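Local coordinates for endo-alpha-mannosidase (Bacteroides thetaiotaomicron, PDB 4ACY), which hydrolyses internal alpha-mannosidic linkages as a family 99 endo-alpha-mannosidase, probably acting on N-glycans, at residues N48-P53 with E329-T334; N89-L94 with P338-K343. All blocks are in the same frame, centred on the assembly; numbering follows the deposited sequence.

Interaction 1: residues N48-P53 with E329-T334; sequences NWYGNP and EWHEGT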
loop_
_atom_site.group_PDB
_atom_site.type_symbol
_atom_site.label_atom_id
_atom_site.label_comp_id
_atom_site.label_asym_id
_atom_site.label_seq_id
_atom_site.Cartn_x
_atom_site.Cartn_y
_atom_site.Cartn_z
ATOM N N ASN A 48 -1.937 9.181 -1.007
ATOM C CA ASN A 48 -1.846 10.579 -1.431
ATOM C C ASN A 48 -3.161 11.327 -1.209
ATOM O O ASN A 48 -3.514 12.284 -1.929
ATOM C CB ASN A 48 -1.386 10.658 -2.887
ATOM C CG ASN A 48 -2.430 10.126 -3.863
ATOM O OD1 ASN A 48 -3.349 9.394 -3.479
ATOM N ND2 ASN A 48 -2.301 10.511 -5.127
ATOM N N TRP A 49 -3.867 10.911 -0.171
ATOM C CA TRP A 49 -5.220 11.388 0.051
ATOM C C TRP A 49 -5.342 12.446 1.139
ATOM O O TRP A 49 -6.446 12.851 1.458
ATOM C CB TRP A 49 -6.186 10.217 0.292
ATOM C CG TRP A 49 -5.851 9.276 1.423
ATOM C CD1 TRP A 49 -5.129 9.541 2.563
ATOM C CD2 TRP A 49 -6.274 7.917 1.524
ATOM N NE1 TRP A 49 -5.081 8.410 3.368
ATOM C CE2 TRP A 49 -5.786 7.406 2.751
ATOM C CE3 TRP A 49 -7.052 7.083 0.700
ATOM C CZ2 TRP A 49 -6.029 6.088 3.166
ATOM C CZ3 TRP A 49 -7.296 5.775 1.110
ATOM C CH2 TRP A 49 -6.785 5.287 2.332
ATOM N N TYR A 50 -4.210 12.927 1.655
ATOM C CA TYR A 50 -4.225 13.843 2.796
ATOM C C TYR A 50 -4.285 15.272 2.303
ATOM O O TYR A 50 -3.702 15.599 1.285
ATOM C CB TYR A 50 -3.004 13.630 3.685
ATOM C CG TYR A 50 -2.958 12.231 4.255
ATOM C CD1 TYR A 50 -3.822 11.848 5.282
ATOM C CD2 TYR A 50 -2.077 11.282 3.743
ATOM C CE1 TYR A 50 -3.804 10.559 5.795
ATOM C CE2 TYR A 50 -2.037 9.994 4.261
ATOM C CZ TYR A 50 -2.918 9.636 5.264
ATOM O OH TYR A 50 -2.883 8.351 5.738
ATOM N N GLY A 51 -5.004 16.125 3.025
ATOM C CA GLY A 51 -5.144 17.510 2.601
ATOM C C GLY A 51 -5.331 18.380 3.814
ATOM O O GLY A 51 -5.732 17.885 4.858
ATOM N N ASN A 52 -5.013 19.666 3.688
ATOM C CA ASN A 52 -5.174 20.576 4.817
ATOM C C ASN A 52 -5.653 21.951 4.345
ATOM O O ASN A 52 -5.646 22.227 3.142
ATOM C CB ASN A 52 -3.882 20.643 5.670
ATOM C CG ASN A 52 -2.679 21.192 4.909
ATOM O OD1 ASN A 52 -2.813 21.997 3.996
ATOM N ND2 ASN A 52 -1.491 20.758 5.304
ATOM N N PRO A 53 -6.109 22.804 5.285
ATOM C CA PRO A 53 -6.646 24.108 4.899
ATOM C C PRO A 53 -5.640 25.004 4.174
ATOM O O PRO A 53 -6.012 25.695 3.229
ATOM C CB PRO A 53 -7.039 24.716 6.249
ATOM C CG PRO A 53 -7.407 23.502 7.079
ATOM C CD PRO A 53 -6.354 22.510 6.710
ATOM N N GLU A 329 -0.467 4.782 5.749
ATOM C CA GLU A 329 -1.895 4.567 6.002
ATOM C C GLU A 329 -2.092 4.832 7.492
ATOM O O GLU A 329 -2.138 3.904 8.313
ATOM C CB GLU A 329 -2.309 3.140 5.624
ATOM C CG GLU A 329 -3.690 3.032 4.912
ATOM C CD GLU A 329 -4.882 3.540 5.736
ATOM O OE1 GLU A 329 -4.685 4.245 6.744
ATOM O OE2 GLU A 329 -6.048 3.244 5.346
ATOM N N TRP A 330 -2.158 6.119 7.827
ATOM C CA TRP A 330 -2.229 6.569 9.207
ATOM C C TRP A 330 -3.488 6.072 9.899
ATOM O O TRP A 330 -3.445 5.742 11.094
ATOM C CB TRP A 330 -2.101 8.105 9.292
ATOM C CG TRP A 330 -0.684 8.548 9.049
ATOM C CD1 TRP A 330 -0.127 8.891 7.854
ATOM C CD2 TRP A 330 0.373 8.643 10.028
ATOM N NE1 TRP A 330 1.198 9.218 8.023
ATOM C CE2 TRP A 330 1.535 9.060 9.343
ATOM C CE3 TRP A 330 0.446 8.412 11.414
ATOM C CZ2 TRP A 330 2.762 9.272 9.998
ATOM C CZ3 TRP A 330 1.667 8.622 12.061
ATOM C CH2 TRP A 330 2.806 9.044 11.344
ATOM N N HIS A 331 -4.596 5.975 9.160
ATOM C CA HIS A 331 -5.859 5.580 9.804
ATOM C C HIS A 331 -5.752 4.198 10.392
ATOM O O HIS A 331 -6.439 3.889 11.362
ATOM C CB HIS A 331 -7.043 5.578 8.834
ATOM C CG HIS A 331 -7.175 6.821 8.020
ATOM N ND1 HIS A 331 -7.334 8.072 8.580
ATOM C CD2 HIS A 331 -7.209 6.995 6.682
ATOM C CE1 HIS A 331 -7.430 8.970 7.613
ATOM N NE2 HIS A 331 -7.369 8.340 6.452
ATOM N N GLU A 332 -4.893 3.362 9.808
ATOM C CA GLU A 332 -4.819 1.962 10.206
ATOM C C GLU A 332 -3.589 1.628 11.043
ATOM O O GLU A 332 -3.380 0.477 11.415
ATOM C CB GLU A 332 -4.906 1.055 8.977
ATOM C CG GLU A 332 -6.281 1.173 8.323
ATOM C CD GLU A 332 -6.517 0.187 7.215
ATOM O OE1 GLU A 332 -5.535 -0.312 6.608
ATOM O OE2 GLU A 332 -7.714 -0.047 6.900
ATOM N N GLY A 333 -2.807 2.652 11.364
ATOM C CA GLY A 333 -1.689 2.475 12.296
ATOM C C GLY A 333 -0.624 1.555 11.739
ATOM O O GLY A 333 0.098 0.892 12.489
ATOM N N THR A 334 -0.546 1.483 10.415
ATOM C CA THR A 334 0.427 0.601 9.780
ATOM C C THR A 334 1.634 1.354 9.230
ATOM O O THR A 334 2.495 0.732 8.628
ATOM C CB THR A 334 -0.212 -0.216 8.630
ATOM O OG1 THR A 334 -0.761 0.682 7.662
ATOM C CG2 THR A 334 -1.311 -1.134 9.170
#
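The backbones of 48-53 and 329-334, both loop, stay well apart, 9.9 Å between the CA atoms of Tyr50 and Trp330, so the gap is bridged by the long side chains of Trp49, Tyr50, Trp330 and His331, an aromatic cluster. Tyr50 extends its phenol to the first residues of 329-334. Its hydroxyl hydrogen-bonds to the carbonyl of Asn328, just before the segment, and lies at the edge of the Trp330 indole, 3.5 Å from OH to Trp330 CD1. The two rings form an offset edge-to-face pair, with the edge of Trp330 turned to the face of Tyr50 and the planes at 78°. One face of the Tyr50 ring carries Trp49 CD1 over its centre, 3.4 Å above the plane. These loops follow the first and eighth strands of the TIM barrel, 42-46 and 322-324, neighbours in the closed sheet, and the cluster therefore spans the seam of the barrel at its C-terminal end. Trp49 has CG between its backbone N and carbonyl carbon (chi1 56°), which turns the CD1 edge of the indole onto the Tyr50 face and sends the benzo edge toward Glu329. There Glu329 OE2 lies 3.6 Å from Trp49 CZ2, carboxylate and ring planes 89° apart. His331 meets the same indole obliquely, its CD2 3.8 Å from Trp49 CZ2; hydrogen bonds to Ala87 O and His61 ND1 fix its imidazole. A glycerol and a formic acid, probably from the crystallisation liquor, lie near Trp49 and Glu329, consistent with a pocket at the barrel end where TIM-barrel glycosidases carry their active sites.

Interaction 2: residues N89-L94 with P338-K343; sequences NFYPEL and PAVSKK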
loop_
_atom_site.group_PDB
_atom_site.type_symbol
_atom_site.label_atom_id
_atom_site.label_comp_id
_atom_site.label_asym_id
_atom_site.label_seq_id
_atom_site.Cartn_x
_atom_site.Cartn_y
_atom_site.Cartn_z
ATOM N N ASN A 89 -4.330 6.800 15.259
ATOM C CA ASN A 89 -3.900 6.528 16.626
ATOM C C ASN A 89 -2.474 6.996 16.925
ATOM O O ASN A 89 -2.082 7.077 18.086
ATOM C CB ASN A 89 -4.012 5.045 16.944
ATOM C CG ASN A 89 -5.458 4.599 17.137
ATOM O OD1 ASN A 89 -5.900 4.316 18.276
ATOM N ND2 ASN A 89 -6.207 4.558 16.049
ATOM N N PHE A 90 -1.698 7.226 15.868
ATOM C CA PHE A 90 -0.359 7.838 15.980
ATOM C C PHE A 90 -0.442 9.249 15.410
ATOM O O PHE A 90 -1.425 9.600 14.760
ATOM C CB PHE A 90 0.660 7.021 15.164
ATOM C CG PHE A 90 0.973 5.653 15.729
ATOM C CD1 PHE A 90 0.176 4.542 15.427
ATOM C CD2 PHE A 90 2.095 5.460 16.540
ATOM C CE1 PHE A 90 0.484 3.264 15.932
ATOM C CE2 PHE A 90 2.417 4.197 17.052
ATOM C CZ PHE A 90 1.605 3.085 16.755
ATOM N N TYR A 91 0.595 10.065 15.622
ATOM C CA TYR A 91 0.571 11.440 15.145
ATOM C C TYR A 91 1.807 11.687 14.273
ATOM O O TYR A 91 2.931 11.429 14.720
ATOM C CB TYR A 91 0.548 12.418 16.332
ATOM C CG TYR A 91 0.197 13.816 15.919
ATOM C CD1 TYR A 91 1.171 14.686 15.426
ATOM C CD2 TYR A 91 -1.120 14.270 15.985
ATOM C CE1 TYR A 91 0.839 15.968 15.008
ATOM C CE2 TYR A 91 -1.460 15.549 15.569
ATOM C CZ TYR A 91 -0.470 16.389 15.085
ATOM O OH TYR A 91 -0.795 17.658 14.669
ATOM N N PRO A 92 1.615 12.189 13.040
ATOM C CA PRO A 92 2.785 12.333 12.153
ATOM C C PRO A 92 3.800 13.402 12.587
ATOM O O PRO A 92 3.416 14.495 13.032
ATOM C CB PRO A 92 2.170 12.780 10.829
ATOM C CG PRO A 92 0.737 12.281 10.862
ATOM C CD PRO A 92 0.361 12.509 12.331
ATOM N N GLU A 93 5.075 13.089 12.399
ATOM C CA GLU A 93 6.125 14.093 12.525
ATOM C C GLU A 93 5.806 15.322 11.663
ATOM O O GLU A 93 6.014 16.472 12.092
ATOM C CB GLU A 93 7.475 13.503 12.131
ATOM C CG GLU A 93 8.597 14.528 12.320
ATOM C CD GLU A 93 9.934 14.097 11.769
ATOM O OE1 GLU A 93 10.011 13.153 10.971
ATOM O OE2 GLU A 93 10.932 14.739 12.147
ATOM N N LEU A 94 5.278 15.084 10.462
ATOM C CA LEU A 94 4.980 16.173 9.524
ATOM C C LEU A 94 3.613 16.841 9.745
ATOM O O LEU A 94 3.184 17.699 8.965
ATOM C CB LEU A 94 5.166 15.694 8.075
ATOM C CG LEU A 94 6.583 15.238 7.726
ATOM C CD1 LEU A 94 6.629 14.770 6.288
ATOM C CD2 LEU A 94 7.602 16.364 7.914
ATOM N N PRO A 338 7.614 8.512 9.980
ATOM C CA PRO A 338 7.914 8.940 11.343
ATOM C C PRO A 338 6.725 9.520 12.084
ATOM O O PRO A 338 5.996 10.341 11.540
ATOM C CB PRO A 338 8.987 10.024 11.132
ATOM C CG PRO A 338 9.708 9.554 9.930
ATOM C CD PRO A 338 8.654 8.952 9.026
ATOM N N ALA A 339 6.575 9.090 13.333
ATOM C CA ALA A 339 5.514 9.543 14.222
ATOM C C ALA A 339 6.175 10.185 15.444
ATOM O O ALA A 339 7.299 9.825 15.792
ATOM C CB ALA A 339 4.658 8.347 14.641
ATOM N N VAL A 340 5.470 11.113 16.084
ATOM C CA VAL A 340 5.990 11.820 17.275
ATOM C C VAL A 340 5.046 11.693 18.465
ATOM O O VAL A 340 3.844 11.452 18.291
ATOM C CB VAL A 340 6.216 13.333 16.983
ATOM C CG1 VAL A 340 7.285 13.500 15.919
ATOM C CG2 VAL A 340 4.909 14.034 16.549
ATOM N N SER A 341 5.575 11.872 19.676
ATOM C CA SER A 341 4.717 11.955 20.853
ATOM C C SER A 341 3.817 13.183 20.725
ATOM O O SER A 341 4.254 14.248 20.257
ATOM C CB SER A 341 5.557 12.024 22.126
ATOM O OG SER A 341 6.565 13.013 22.012
ATOM N N LYS A 342 2.552 13.026 21.117
ATOM C CA LYS A 342 1.560 14.088 20.990
ATOM C C LYS A 342 0.362 13.786 21.876
ATOM O O LYS A 342 -0.061 12.629 21.984
ATOM C CB LYS A 342 1.092 14.223 19.533
ATOM C CG LYS A 342 0.224 15.456 19.224
ATOM C CD LYS A 342 1.006 16.755 19.381
ATOM C CE LYS A 342 0.455 17.852 18.480
ATOM N NZ LYS A 342 1.417 18.985 18.362
ATOM N N LYS A 343 -0.145 14.841 22.519
ATOM C CA LYS A 343 -1.413 14.840 23.243
ATOM C C LYS A 343 -2.206 16.074 22.806
ATOM O O LYS A 343 -1.632 17.120 22.509
ATOM C CB LYS A 343 -1.172 14.890 24.754
HETATM O O HOH W 1 2.767 9.230 17.284
HETATM O O HOH W 2 5.486 12.439 9.345
#
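Two backbone hydrogen bonds tie Tyr91 and Glu93 to Val340 and Pro338, on the two sides of a single beta bridge between Pro92 and Ala339. Val340 N donates to Tyr91 O (2.9 Å), and Glu93 N donates to Pro338 O (3.0 Å). Tyr91 O also takes a CA-H...O contact from Ala339. Two waters extend this pairing: one accepts from Tyr91 N and lies within hydrogen-bonding distance of Val340 O, and the other accepts from Leu94 N and donates to Pro338 O, which thus receives both a backbone N-H and a water. The bridge is an isolated one within loops, joining the chain between strand 77-79 and helix 102-115 to the long excursion that follows the last barrel strand, 322-324, outside the parallel sheet of the TIM barrel. Among the side chains, a CH-pi contact stands out: in one of the two conformers of Lys342, its CG sits over one face of the Tyr91 ring, 3.8 Å from the centroid, while Pro92 CD lies over the opposite face. In that conformer the lysine chain bends at chi2 (66°) and then runs across the ring, bringing CE within 3.8 Å of Tyr91 CZ. Beyond the pair, Tyr349 makes an edge-to-face contact with Tyr91. Apolar packing adds Phe90 CB against Ala339 CB (4.2 Å) and Val340 CG2 against Tyr91 CD1 (4.0 Å), and Val340 CG1 lies 3.6 Å from Glu93 CA. The extended Glu93 chain passes obliquely over Pro338, its OE1 in van der Waals contact with Pro338 CB at 3.3 Å; Met111 of helix 102-115 touches both residues.

Along the chain the segments alternate, 48-53, 89-94, 329-334 and 338-343, so both contacts join an early loop to the single long loop between strand 322-324 and helix 359-376. Their centres are 12 Å apart, on the same side of the chain's centre, with interaction 1 about 12 Å from that centre and interaction 2 about 20 Å. Trp330 links them: the far end of its indole packs on the second contact, CH2 lying 3.4 Å from Pro92 CA and 3.4 Å from Pro338 O, and CZ3 3.6 Å from Phe90 CB. Trp330 thus connects the aromatic cluster, built on the loops that follow the first and last barrel strands, to the outlying bridged segments.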